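Local coordinates for phospholipase A1 (Streptomyces albidoflavus, PDB 4HYQ), which hydrolyses glycerophospholipids, probably at the sn-1 acyl ester, as a phospholipase A1 of the GDSL (SGNH-hydrolase) family, at residues 66-77 / 127-138; 94-103 / 156-164. All blocks are in the same frame, centred on the assembly; numbering follows the deposited sequence.

Contact 1: 66-77 / 127-138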
ATOM      1  N   MET A  66       5.653 -10.649 -11.836  1.00 13.61           N
ATOM      2  CA  MET A  66       6.073 -10.071 -13.110  1.00 13.80           C
ATOM      3  C   MET A  66       5.564 -10.725 -14.387  1.00 14.12           C
ATOM      4  O   MET A  66       5.580 -10.116 -15.456  1.00 12.53           O
ATOM      5  CB  MET A  66       7.589 -10.050 -13.148  1.00 15.85           C
ATOM      6  CG  MET A  66       8.189  -9.433 -11.926  1.00 18.67           C
ATOM      7  SD  MET A  66       8.041  -7.664 -11.994  1.00 23.39           S
ATOM      8  CE  MET A  66       9.536  -7.296 -12.224  1.00 10.95           C
ATOM      9  N   GLY A  67       5.110 -11.962 -14.277  1.00 13.24           N
ATOM     10  CA  GLY A  67       4.642 -12.681 -15.453  1.00 14.69           C
ATOM     11  C   GLY A  67       3.718 -11.991 -16.446  1.00 13.70           C
ATOM     12  O   GLY A  67       3.974 -12.054 -17.658  1.00 15.49           O
ATOM     13  N   PRO A  68       2.637 -11.331 -15.991  1.00 11.55           N
ATOM     14  CA  PRO A  68       1.717 -10.669 -16.922  1.00 11.40           C
ATOM     15  C   PRO A  68       2.230  -9.416 -17.627  1.00 11.15           C
ATOM     16  O   PRO A  68       1.585  -8.937 -18.546  1.00 11.84           O
ATOM     17  CB  PRO A  68       0.479 -10.352 -16.078  1.00 12.08           C
ATOM     18  CG  PRO A  68       0.744 -10.929 -14.707  1.00 12.24           C
ATOM     19  CD  PRO A  68       2.216 -11.180 -14.587  1.00 11.44           C
ATOM     20  N   LEU A  69       3.375  -8.896 -17.209  1.00 11.71           N
ATOM     21  CA  LEU A  69       3.908  -7.687 -17.836  1.00 12.85           C
ATOM     22  C   LEU A  69       4.498  -8.033 -19.191  1.00 11.96           C
ATOM     23  O   LEU A  69       5.237  -9.010 -19.312  1.00 14.45           O
ATOM     24  CB  LEU A  69       5.015  -7.072 -16.975  1.00 11.86           C
ATOM     25  CG  LEU A  69       4.631  -6.602 -15.575  1.00 10.37           C
ATOM     26  CD1 LEU A  69       5.878  -6.205 -14.814  1.00 11.81           C
ATOM     27  CD2 LEU A  69       3.665  -5.446 -15.673  1.00 12.38           C
ATOM     28  N   ASN A  70       4.174  -7.241 -20.206  1.00 13.02           N
ATOM     29  CA  ASN A  70       4.736  -7.480 -21.529  1.00 13.83           C
ATOM     30  C   ASN A  70       4.662  -6.207 -22.351  1.00 15.06           C
ATOM     31  O   ASN A  70       4.267  -5.151 -21.842  1.00 13.62           O
ATOM     32  CB  ASN A  70       4.026  -8.646 -22.245  1.00 15.74           C
ATOM     33  CG  ASN A  70       2.523  -8.458 -22.346  1.00 16.88           C
ATOM     34  OD1 ASN A  70       2.037  -7.509 -22.954  1.00 17.29           O
ATOM     35  ND2 ASN A  70       1.775  -9.383 -21.750  1.00 18.24           N
ATOM     36  N   SER A  71       5.048  -6.305 -23.617  1.00 16.34           N
ATOM     37  CA  SER A  71       5.053  -5.140 -24.491  1.00 16.77           C
ATOM     38  C   SER A  71       3.672  -4.547 -24.753  1.00 17.23           C
ATOM     39  O   SER A  71       3.562  -3.401 -25.200  1.00 18.01           O
ATOM     40  CB  SER A  71       5.739  -5.488 -25.815  1.00 19.10           C
ATOM     41  OG  SER A  71       5.001  -6.454 -26.536  1.00 19.95           O
ATOM     42  N   SER A  72       2.611  -5.302 -24.477  1.00 15.25           N
ATOM     43  CA  SER A  72       1.271  -4.777 -24.701  1.00 15.25           C
ATOM     44  C   SER A  72       0.670  -4.147 -23.442  1.00 13.56           C
ATOM     45  O   SER A  72      -0.440  -3.623 -23.476  1.00 12.90           O
ATOM     46  CB  SER A  72       0.335  -5.872 -25.222  1.00 18.89           C
ATOM     47  OG  SER A  72       0.149  -6.875 -24.239  1.00 23.18           O
ATOM     48  N   THR A  73       1.405  -4.191 -22.337  1.00 11.91           N
ATOM     49  CA  THR A  73       0.909  -3.602 -21.095  1.00 12.10           C
ATOM     50  C   THR A  73       0.937  -2.078 -21.230  1.00 12.95           C
ATOM     51  O   THR A  73       1.960  -1.513 -21.620  1.00 14.85           O
ATOM     52  CB  THR A  73       1.797  -3.996 -19.909  1.00 12.77           C
ATOM     53  OG1 THR A  73       1.878  -5.428 -19.829  1.00 11.75           O
ATOM     54  CG2 THR A  73       1.222  -3.431 -18.604  1.00 11.64           C
ATOM     55  N   SER A  74      -0.175  -1.420 -20.922  1.00 13.03           N
ATOM     56  CA  SER A  74      -0.226   0.032 -21.009  1.00 14.65           C
ATOM     57  C   SER A  74      -0.334   0.716 -19.645  1.00 13.46           C
ATOM     58  O   SER A  74      -0.080   1.911 -19.534  1.00 13.90           O
ATOM     59  CB  SER A  74      -1.396   0.474 -21.891  1.00 15.29           C
ATOM     60  OG  SER A  74      -2.645   0.133 -21.311  1.00 18.71           O
ATOM     61  N   LEU A  75      -0.711  -0.041 -18.614  1.00 11.78           N
ATOM     62  CA  LEU A  75      -0.859   0.529 -17.278  1.00 10.45           C
ATOM     63  C   LEU A  75      -0.428  -0.474 -16.221  1.00 11.29           C
ATOM     64  O   LEU A  75      -0.770  -1.659 -16.310  1.00  9.64           O
ATOM     65  CB  LEU A  75      -2.323   0.926 -17.020  1.00 10.71           C
ATOM     66  CG  LEU A  75      -2.662   1.514 -15.632  1.00 12.45           C
ATOM     67  CD1 LEU A  75      -1.907   2.831 -15.433  1.00 12.93           C
ATOM     68  CD2 LEU A  75      -4.168   1.743 -15.490  1.00 12.56           C
ATOM     69  N   VAL A  76       0.340   0.005 -15.249  1.00 10.20           N
ATOM     70  CA  VAL A  76       0.783  -0.824 -14.135  1.00 11.16           C
ATOM     71  C   VAL A  76       0.570  -0.020 -12.851  1.00 11.37           C
ATOM     72  O   VAL A  76       0.917   1.161 -12.791  1.00 11.84           O
ATOM     73  CB  VAL A  76       2.297  -1.182 -14.220  1.00  9.87           C
ATOM     74  CG1 VAL A  76       2.729  -1.938 -12.948  1.00  9.90           C
ATOM     75  CG2 VAL A  76       2.581  -2.046 -15.448  1.00 10.59           C
ATOM     76  N   SER A  77      -0.016  -0.644 -11.832  1.00  9.27           N
ATOM     77  CA  SER A  77      -0.173   0.041 -10.546  1.00  8.95           C
ATOM     78  C   SER A  77       0.623  -0.804  -9.565  1.00  9.39           C
ATOM     79  O   SER A  77       0.802  -2.014  -9.782  1.00  8.17           O
ATOM     80  CB  SER A  77      -1.643   0.132 -10.113  1.00  9.11           C
ATOM     81  OG  SER A  77      -2.294  -1.134 -10.094  1.00  9.77           O
ATOM     82  N   GLN A 127      12.961  -3.565 -13.081  1.00 13.41           N
ATOM     83  CA  GLN A 127      12.501  -4.792 -13.726  1.00 13.92           C
ATOM     84  C   GLN A 127      11.099  -4.644 -14.303  1.00 11.04           C
ATOM     85  O   GLN A 127      10.778  -5.252 -15.314  1.00 12.30           O
ATOM     86  CB  GLN A 127      12.545  -5.974 -12.748  1.00 17.25           C
ATOM     87  CG  GLN A 127      13.948  -6.435 -12.390  1.00 25.30           C
ATOM     88  CD  GLN A 127      14.763  -6.865 -13.609  1.00 29.98           C
ATOM     89  OE1 GLN A 127      14.277  -7.594 -14.485  1.00 31.89           O
ATOM     90  NE2 GLN A 127      16.015  -6.417 -13.664  1.00 33.26           N
ATOM     91  N   VAL A 128      10.250  -3.857 -13.650  1.00 10.34           N
ATOM     92  CA  VAL A 128       8.904  -3.640 -14.163  1.00  9.66           C
ATOM     93  C   VAL A 128       9.022  -2.970 -15.538  1.00 11.29           C
ATOM     94  O   VAL A 128       8.368  -3.378 -16.496  1.00 10.62           O
ATOM     95  CB  VAL A 128       8.082  -2.729 -13.222  1.00 11.39           C
ATOM     96  CG1 VAL A 128       6.850  -2.207 -13.934  1.00 11.21           C
ATOM     97  CG2 VAL A 128       7.674  -3.517 -11.974  1.00 10.98           C
ATOM     98  N   ARG A 129       9.855  -1.935 -15.614  1.00 10.97           N
ATOM     99  CA  ARG A 129      10.060  -1.200 -16.865  1.00 12.55           C
ATOM    100  C   ARG A 129      10.682  -2.086 -17.940  1.00 12.98           C
ATOM    101  O   ARG A 129      10.337  -1.983 -19.123  1.00 12.90           O
ATOM    102  CB  ARG A 129      10.964   0.022 -16.621  1.00 12.41           C
ATOM    103  CG  ARG A 129      11.333   0.782 -17.898  1.00 12.61           C
ATOM    104  CD  ARG A 129      10.068   1.181 -18.637  1.00 10.97           C
ATOM    105  NE  ARG A 129       9.363   2.299 -18.000  1.00 10.54           N
ATOM    106  CZ  ARG A 129       8.040   2.416 -17.969  1.00  9.97           C
ATOM    107  NH1 ARG A 129       7.265   1.479 -18.511  1.00 11.04           N
ATOM    108  NH2 ARG A 129       7.480   3.508 -17.451  1.00 11.42           N
ATOM    109  N   ALA A 130      11.589  -2.967 -17.540  1.00 12.94           N
ATOM    110  CA  ALA A 130      12.229  -3.845 -18.513  1.00 14.56           C
ATOM    111  C   ALA A 130      11.230  -4.783 -19.177  1.00 14.70           C
ATOM    112  O   ALA A 130      11.314  -5.054 -20.378  1.00 15.44           O
ATOM    113  CB  ALA A 130      13.329  -4.643 -17.849  1.00 13.69           C
ATOM    114  N   LYS A 131      10.262  -5.270 -18.409  1.00 14.21           N
ATOM    115  CA  LYS A 131       9.272  -6.196 -18.943  1.00 14.39           C
ATOM    116  C   LYS A 131       8.075  -5.525 -19.620  1.00 14.70           C
ATOM    117  O   LYS A 131       7.430  -6.116 -20.487  1.00 13.65           O
ATOM    118  CB  LYS A 131       8.799  -7.126 -17.816  1.00 17.23           C
ATOM    119  CG  LYS A 131       8.425  -8.512 -18.294  1.00 21.01           C
ATOM    120  CD  LYS A 131       8.417  -9.492 -17.133  1.00 22.82           C
ATOM    121  CE  LYS A 131       8.014 -10.880 -17.597  1.00 23.14           C
ATOM    122  NZ  LYS A 131       6.641 -10.909 -18.131  1.00 24.11           N
ATOM    123  N   ALA A 132       7.778  -4.293 -19.226  1.00 12.86           N
ATOM    124  CA  ALA A 132       6.661  -3.540 -19.792  1.00 10.98           C
ATOM    125  C   ALA A 132       7.197  -2.154 -20.179  1.00 12.40           C
ATOM    126  O   ALA A 132       6.902  -1.148 -19.535  1.00 12.07           O
ATOM    127  CB  ALA A 132       5.551  -3.404 -18.771  1.00 11.25           C
ATOM    128  N   PRO A 133       7.976  -2.091 -21.268  1.00 13.16           N
ATOM    129  CA  PRO A 133       8.569  -0.833 -21.746  1.00 13.26           C
ATOM    130  C   PRO A 133       7.634   0.348 -21.976  1.00 13.82           C
ATOM    131  O   PRO A 133       8.002   1.498 -21.715  1.00 14.75           O
ATOM    132  CB  PRO A 133       9.254  -1.241 -23.056  1.00 13.81           C
ATOM    133  CG  PRO A 133       9.455  -2.707 -22.938  1.00 15.71           C
ATOM    134  CD  PRO A 133       8.209  -3.177 -22.232  1.00 13.96           C
ATOM    135  N   SER A 134       6.427   0.081 -22.456  1.00 12.80           N
ATOM    136  CA  SER A 134       5.508   1.157 -22.782  1.00 12.52           C
ATOM    137  C   SER A 134       4.469   1.540 -21.749  1.00 12.61           C
ATOM    138  O   SER A 134       3.745   2.502 -21.941  1.00 12.20           O
ATOM    139  CB  SER A 134       4.791   0.814 -24.086  1.00 13.44           C
ATOM    140  OG  SER A 134       5.736   0.512 -25.100  1.00 16.36           O
ATOM    141  N   ALA A 135       4.397   0.810 -20.643  1.00 12.04           N
ATOM    142  CA  ALA A 135       3.357   1.115 -19.673  1.00 11.11           C
ATOM    143  C   ALA A 135       3.543   2.354 -18.824  1.00 11.40           C
ATOM    144  O   ALA A 135       4.664   2.726 -18.468  1.00 11.52           O
ATOM    145  CB  ALA A 135       3.159  -0.091 -18.739  1.00 11.56           C
ATOM    146  N   ASN A 136       2.419   2.988 -18.510  1.00 11.58           N
ATOM    147  CA  ASN A 136       2.418   4.128 -17.604  1.00 11.77           C
ATOM    148  C   ASN A 136       2.413   3.372 -16.269  1.00 12.31           C
ATOM    149  O   ASN A 136       1.588   2.478 -16.077  1.00 12.37           O
ATOM    150  CB  ASN A 136       1.137   4.949 -17.769  1.00 14.03           C
ATOM    151  CG  ASN A 136       1.011   6.040 -16.726  1.00 13.39           C
ATOM    152  OD1 ASN A 136       1.994   6.667 -16.362  1.00 17.31           O
ATOM    153  ND2 ASN A 136      -0.203   6.276 -16.253  1.00 15.27           N
ATOM    154  N   VAL A 137       3.345   3.696 -15.379  1.00  9.74           N
ATOM    155  CA  VAL A 137       3.439   3.017 -14.085  1.00 11.73           C
ATOM    156  C   VAL A 137       3.080   3.993 -12.978  1.00 11.90           C
ATOM    157  O   VAL A 137       3.661   5.079 -12.878  1.00 11.43           O
ATOM    158  CB  VAL A 137       4.861   2.484 -13.840  1.00 12.20           C
ATOM    159  CG1 VAL A 137       4.930   1.753 -12.495  1.00 13.53           C
ATOM    160  CG2 VAL A 137       5.271   1.534 -14.965  1.00 12.51           C
ATOM    161  N   VAL A 138       2.095   3.618 -12.172  1.00 10.83           N
ATOM    162  CA  VAL A 138       1.647   4.453 -11.072  1.00 10.38           C
ATOM    163  C   VAL A 138       2.013   3.742  -9.768  1.00 11.10           C
ATOM    164  O   VAL A 138       1.541   2.626  -9.512  1.00 10.45           O
ATOM    165  CB  VAL A 138       0.120   4.646 -11.115  1.00 12.03           C
ATOM    166  CG1 VAL A 138      -0.339   5.516  -9.949  1.00 11.26           C
ATOM    167  CG2 VAL A 138      -0.287   5.281 -12.445  1.00 11.13           C
TER
HETATM  168  O   HOH W   1       4.606  -2.272 -22.004  1.00 13.52           O
HETATM  169  O   HOH W   2       6.110  -2.012 -25.525  1.00 23.06           O
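Lys131 NZ donates to three backbone carbonyls of the loop across from it, the shortest of these bonds running 2.6 Å to Leu69 O. That nitrogen lies in the plane of the Leu69 carbonyl but well above the plane of Gly67, whose O is 2.9 Å from NZ, and it is also tilted from the Met66 plane. Met66 O is held from both faces, by NZ on one and by Leu69 N, closing a type I turn, on the other. The Lys131 chain runs straight over Leu69 CB and bends only at its last torsion (chi4 -63°), which turns the ammonium into the turn. Beside it, Met66 crosses Gln127 at about a right angle, CE lying 3.3 Å from Gln127 CB, while Leu69 CD1 rests on Val128.

These contacts dock the end of helix 117-131 on the loop that leads into strand 73-79, which neighbours strand 136-140 in the parallel sheet of the SGNH-hydrolase alpha/beta fold. Strands 73-77 and 136-138 run parallel, their directions 15° apart, and Val76 is gripped on both backbone polar atoms: its N donates to Asn136 O and its O accepts from Val138 N at 2.8 Å, both nearly straight on to the carbonyl. Val76 CG2 touches Ala135 CB at 3.9 Å, and CG1, anti to the backbone N (chi1 174°), reaches Val128 CG1, joining sheet to helix. On the other sheet face Leu75 and Asn136 lie side by side, with Asn136 ND2 bonded to the C-terminal Lys235 and Ala236 carbonyls.

Farther out, one water joins Asn70 O and Thr73 O to Ser134 N. Arg129 positions the connection between helix and strand: NH1 and NH2 both donate to Ala135 O, and NH1 also reaches Ala132 O at 2.8 Å, with both acceptors close to the guanidinium plane.

Contact 2: 94-103 / 156-164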
ATOM      1  N   CYS A  94       4.015  -2.204  18.717  1.00 15.59           N
ATOM      2  CA  CYS A  94       3.398  -1.015  19.279  1.00 16.38           C
ATOM      3  C   CYS A  94       2.083  -1.310  19.998  1.00 16.40           C
ATOM      4  O   CYS A  94       1.746  -0.648  20.981  1.00 18.96           O
ATOM      5  CB  CYS A  94       3.179   0.021  18.181  1.00 16.24           C
ATOM      6  SG  CYS A  94       4.771   0.702  17.599  1.00 16.85           S
ATOM      7  N   VAL A  95       1.339  -2.293  19.514  1.00 14.83           N
ATOM      8  CA  VAL A  95       0.076  -2.636  20.144  1.00 16.09           C
ATOM      9  C   VAL A  95       0.253  -3.449  21.428  1.00 16.26           C
ATOM     10  O   VAL A  95      -0.381  -3.166  22.444  1.00 17.28           O
ATOM     11  CB  VAL A  95      -0.826  -3.414  19.156  1.00 17.28           C
ATOM     12  CG1 VAL A  95      -2.023  -4.043  19.884  1.00 17.91           C
ATOM     13  CG2 VAL A  95      -1.326  -2.455  18.078  1.00 16.92           C
ATOM     14  N   LEU A  96       1.148  -4.429  21.388  1.00 15.87           N
ATOM     15  CA  LEU A  96       1.353  -5.321  22.524  1.00 16.26           C
ATOM     16  C   LEU A  96       2.455  -4.993  23.520  1.00 16.70           C
ATOM     17  O   LEU A  96       2.527  -5.635  24.577  1.00 18.17           O
ATOM     18  CB  LEU A  96       1.571  -6.738  22.003  1.00 17.53           C
ATOM     19  CG  LEU A  96       0.418  -7.262  21.140  1.00 20.32           C
ATOM     20  CD1 LEU A  96       0.793  -8.606  20.564  1.00 21.82           C
ATOM     21  CD2 LEU A  96      -0.855  -7.365  21.982  1.00 21.83           C
ATOM     22  N   GLN A  97       3.317  -4.032  23.206  1.00 15.20           N
ATOM     23  CA  GLN A  97       4.393  -3.686  24.135  1.00 16.05           C
ATOM     24  C   GLN A  97       4.290  -2.251  24.664  1.00 16.39           C
ATOM     25  O   GLN A  97       3.237  -1.619  24.550  1.00 18.12           O
ATOM     26  CB  GLN A  97       5.753  -3.967  23.474  1.00 14.73           C
ATOM     27  CG  GLN A  97       5.838  -5.396  22.916  1.00 15.53           C
ATOM     28  CD  GLN A  97       7.232  -5.785  22.450  1.00 16.67           C
ATOM     29  OE1 GLN A  97       8.155  -4.979  22.483  1.00 17.48           O
ATOM     30  NE2 GLN A  97       7.388  -7.040  22.027  1.00 17.19           N
ATOM     31  N   SER A  98       5.361  -1.737  25.259  1.00 17.63           N
ATOM     32  CA  SER A  98       5.332  -0.387  25.830  1.00 19.82           C
ATOM     33  C   SER A  98       5.630   0.689  24.797  1.00 21.70           C
ATOM     34  O   SER A  98       6.126   0.395  23.714  1.00 21.28           O
ATOM     35  CB  SER A  98       6.364  -0.267  26.950  1.00 20.45           C
ATOM     36  OG  SER A  98       7.662  -0.072  26.401  1.00 20.59           O
ATOM     37  N   GLU A  99       5.346   1.938  25.152  1.00 23.31           N
ATOM     38  CA  GLU A  99       5.608   3.046  24.246  1.00 24.74           C
ATOM     39  C   GLU A  99       7.087   3.058  23.851  1.00 24.55           C
ATOM     40  O   GLU A  99       7.420   3.274  22.688  1.00 24.75           O
ATOM     41  CB  GLU A  99       5.227   4.382  24.895  1.00 25.96           C
ATOM     42  CG  GLU A  99       5.316   5.554  23.918  1.00 30.19           C
ATOM     43  CD  GLU A  99       4.673   6.827  24.440  1.00 31.88           C
ATOM     44  OE1 GLU A  99       3.640   6.742  25.134  1.00 34.87           O
ATOM     45  OE2 GLU A  99       5.192   7.919  24.134  1.00 36.43           O
ATOM     46  N   ALA A 100       7.965   2.814  24.821  1.00 23.60           N
ATOM     47  CA  ALA A 100       9.399   2.788  24.579  1.00 23.10           C
ATOM     48  C   ALA A 100       9.771   1.714  23.566  1.00 22.75           C
ATOM     49  O   ALA A 100      10.608   1.936  22.682  1.00 22.89           O
ATOM     50  CB  ALA A 100      10.142   2.535  25.874  1.00 24.27           C
ATOM     51  N   ASN A 101       9.164   0.542  23.709  1.00 19.86           N
ATOM     52  CA  ASN A 101       9.437  -0.562  22.799  1.00 18.92           C
ATOM     53  C   ASN A 101       8.960  -0.187  21.408  1.00 18.36           C
ATOM     54  O   ASN A 101       9.594  -0.534  20.408  1.00 17.93           O
ATOM     55  CB  ASN A 101       8.701  -1.832  23.219  1.00 18.92           C
ATOM     56  CG  ASN A 101       9.186  -2.398  24.544  1.00 19.88           C
ATOM     57  OD1 ASN A 101      10.394  -2.480  24.817  1.00 21.54           O
ATOM     58  ND2 ASN A 101       8.247  -2.820  25.363  1.00 13.16           N
ATOM     59  N   CYS A 102       7.820   0.494  21.352  1.00 17.25           N
ATOM     60  CA  CYS A 102       7.242   0.914  20.084  1.00 17.96           C
ATOM     61  C   CYS A 102       8.175   1.872  19.355  1.00 18.59           C
ATOM     62  O   CYS A 102       8.462   1.680  18.173  1.00 17.54           O
ATOM     63  CB  CYS A 102       5.882   1.575  20.318  1.00 18.92           C
ATOM     64  SG  CYS A 102       5.059   2.284  18.846  1.00 17.95           S
ATOM     65  N   ILE A 103       8.663   2.886  20.067  1.00 18.40           N
ATOM     66  CA  ILE A 103       9.565   3.879  19.471  1.00 20.27           C
ATOM     67  C   ILE A 103      10.836   3.253  18.931  1.00 19.53           C
ATOM     68  O   ILE A 103      11.264   3.549  17.805  1.00 19.77           O
ATOM     69  CB  ILE A 103       9.965   4.960  20.494  1.00 22.45           C
ATOM     70  CG1 ILE A 103       8.713   5.638  21.051  1.00 24.13           C
ATOM     71  CG2 ILE A 103      10.916   5.961  19.854  1.00 23.26           C
ATOM     72  CD1 ILE A 103       7.760   6.172  20.011  1.00 25.13           C
ATOM     73  N   LEU A 156      -3.843   4.010  20.567  1.00 30.57           N
ATOM     74  CA  LEU A 156      -2.434   4.082  21.002  1.00 30.05           C
ATOM     75  C   LEU A 156      -2.140   5.389  21.707  1.00 27.48           C
ATOM     76  O   LEU A 156      -2.996   6.288  21.763  1.00 28.83           O
ATOM     77  CB  LEU A 156      -1.495   3.939  19.802  1.00 30.43           C
ATOM     78  CG  LEU A 156      -1.551   2.600  19.068  1.00 33.45           C
ATOM     79  CD1 LEU A 156      -0.137   2.096  18.850  1.00 33.80           C
ATOM     80  CD2 LEU A 156      -2.356   1.588  19.912  1.00 35.05           C
ATOM     81  N   THR A 157      -0.924   5.540  22.239  1.00 26.17           N
ATOM     82  CA  THR A 157      -0.600   6.794  22.887  1.00 25.56           C
ATOM     83  C   THR A 157      -0.222   7.783  21.788  1.00 26.10           C
ATOM     84  O   THR A 157       0.136   7.395  20.665  1.00 25.19           O
ATOM     85  CB  THR A 157       0.584   6.651  23.879  1.00 25.43           C
ATOM     86  OG1 THR A 157       1.796   6.439  23.144  1.00 23.14           O
ATOM     87  CG2 THR A 157       0.327   5.453  24.813  1.00 23.61           C
ATOM     88  N   GLU A 158      -0.300   9.066  22.124  1.00 26.61           N
ATOM     89  CA  GLU A 158       0.048  10.122  21.200  1.00 26.81           C
ATOM     90  C   GLU A 158       1.473   9.946  20.700  1.00 25.66           C
ATOM     91  O   GLU A 158       1.738  10.089  19.505  1.00 25.12           O
ATOM     92  CB  GLU A 158      -0.096  11.485  21.885  1.00 30.66           C
ATOM     93  CG  GLU A 158       0.510  12.660  21.102  1.00 34.97           C
ATOM     94  CD  GLU A 158       0.334  14.000  21.816  1.00 39.48           C
ATOM     95  OE1 GLU A 158      -0.823  14.457  21.960  1.00 41.73           O
ATOM     96  OE2 GLU A 158       1.352  14.598  22.238  1.00 41.32           O
ATOM     97  N   GLY A 159       2.387   9.641  21.618  1.00 22.51           N
ATOM     98  CA  GLY A 159       3.770   9.458  21.233  1.00 20.16           C
ATOM     99  C   GLY A 159       3.940   8.346  20.215  1.00 18.11           C
ATOM    100  O   GLY A 159       4.764   8.458  19.303  1.00 17.25           O
ATOM    101  N   GLU A 160       3.166   7.271  20.364  1.00 15.96           N
ATOM    102  CA  GLU A 160       3.253   6.135  19.440  1.00 15.44           C
ATOM    103  C   GLU A 160       2.640   6.497  18.091  1.00 15.08           C
ATOM    104  O   GLU A 160       3.192   6.156  17.038  1.00 13.30           O
ATOM    105  CB  GLU A 160       2.554   4.902  20.035  1.00 16.39           C
ATOM    106  CG  GLU A 160       3.292   4.321  21.240  1.00 18.63           C
ATOM    107  CD  GLU A 160       2.532   3.197  21.923  1.00 22.47           C
ATOM    108  OE1 GLU A 160       1.325   3.359  22.176  1.00 24.84           O
ATOM    109  OE2 GLU A 160       3.145   2.152  22.217  1.00 29.43           O
ATOM    110  N   ARG A 161       1.507   7.192  18.124  1.00 15.43           N
ATOM    111  CA  ARG A 161       0.851   7.616  16.892  1.00 16.41           C
ATOM    112  C   ARG A 161       1.756   8.554  16.105  1.00 17.20           C
ATOM    113  O   ARG A 161       1.828   8.486  14.884  1.00 16.01           O
ATOM    114  CB  ARG A 161      -0.443   8.349  17.196  1.00 17.51           C
ATOM    115  CG  ARG A 161      -1.523   7.484  17.756  1.00 18.84           C
ATOM    116  CD  ARG A 161      -2.755   8.318  17.886  1.00 22.75           C
ATOM    117  NE  ARG A 161      -3.516   7.936  19.056  1.00 26.25           N
ATOM    118  CZ  ARG A 161      -4.546   8.627  19.525  1.00 28.65           C
ATOM    119  NH1 ARG A 161      -4.939   9.743  18.917  1.00 28.30           N
ATOM    120  NH2 ARG A 161      -5.178   8.198  20.603  1.00 30.07           N
ATOM    121  N   THR A 162       2.434   9.443  16.817  1.00 17.09           N
ATOM    122  CA  THR A 162       3.339  10.396  16.191  1.00 16.52           C
ATOM    123  C   THR A 162       4.502   9.684  15.520  1.00 16.08           C
ATOM    124  O   THR A 162       4.897  10.016  14.397  1.00 16.51           O
ATOM    125  CB  THR A 162       3.886  11.378  17.237  1.00 17.14           C
ATOM    126  OG1 THR A 162       2.803  12.172  17.739  1.00 19.51           O
ATOM    127  CG2 THR A 162       4.941  12.262  16.635  1.00 19.10           C
ATOM    128  N   ALA A 163       5.045   8.695  16.216  1.00 14.19           N
ATOM    129  CA  ALA A 163       6.168   7.931  15.713  1.00 14.10           C
ATOM    130  C   ALA A 163       5.761   7.129  14.487  1.00 14.19           C
ATOM    131  O   ALA A 163       6.489   7.085  13.500  1.00 13.78           O
ATOM    132  CB  ALA A 163       6.691   7.003  16.804  1.00 15.15           C
ATOM    133  N   ILE A 164       4.586   6.510  14.549  1.00 13.07           N
ATOM    134  CA  ILE A 164       4.089   5.700  13.435  1.00 14.04           C
ATOM    135  C   ILE A 164       3.794   6.571  12.210  1.00 12.24           C
ATOM    136  O   ILE A 164       4.123   6.207  11.080  1.00 12.21           O
ATOM    137  CB  ILE A 164       2.824   4.926  13.870  1.00 15.40           C
ATOM    138  CG1 ILE A 164       3.231   3.853  14.886  1.00 18.48           C
ATOM    139  CG2 ILE A 164       2.141   4.299  12.666  1.00 18.40           C
ATOM    140  CD1 ILE A 164       2.068   3.284  15.674  1.00 20.10           C
TER
HETATM  141  O   HOH W   3       2.116   9.434  24.610  1.00 37.85           O
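Thr157 OG1 donates to Glu99 OE1 over 2.7 Å and, as acceptor, receives Glu160 N at 3.2 Å. The second bond is half of a capping box at the start of helix 158-181; the other half is Thr157 N to Glu160 OE1, which uses the anti lone pair of that oxygen with an N-H...O angle of 174°. With its hydroxyl between its own N and carbonyl carbon, Thr157 points OG1 at Glu160 N and at Glu99 OE1. It meets Glu99 from above the carboxylate plane, 78° out of it. A water continues the link from Glu99 OE1 to Gly159 N.

Helices 99-103 and 158-164 run nearly parallel, 7° apart with axes 9.6 Å from each other, and both begin here: Ser98 OG caps the first by accepting from Asn101 N. Between them the aliphatic parts of the two glutamates pack, Glu99 CG against Glu160 CG at 3.6 Å. Glu160 CG also lies beside Cys102 SG, whose disulfide to Cys94 ties the end of helix 87-96 to helix 99-115. Ile164 CD1 and Leu156 CD1 pack on the Cys94 side chain. One turn along, Ile103 CD1 presses on Ala163 CB at a tight 3.5 Å.

Contacts 1 and 2 lie on opposite sides of the chain's centre, their centres 39 Å apart and their nearest atoms about 21 Å apart. Neither is wholly core, yet contact 1 takes in the sheet and buries about 802 Å², against 416 Å² for contact 2, which is made of helix ends and their caps, with no strand. Their segments alternate along the chain: strand 73-79 is followed by helix 87-96, and helix 99-115 by helix 117-131, so 94-103 falls between the two segments of contact 1, while 156-164 follows both. Contact 1 relies on main-chain acceptors, satisfied by strand amides and a lysine; contact 2 relies on side-chain caps, a carboxylate and a disulfide.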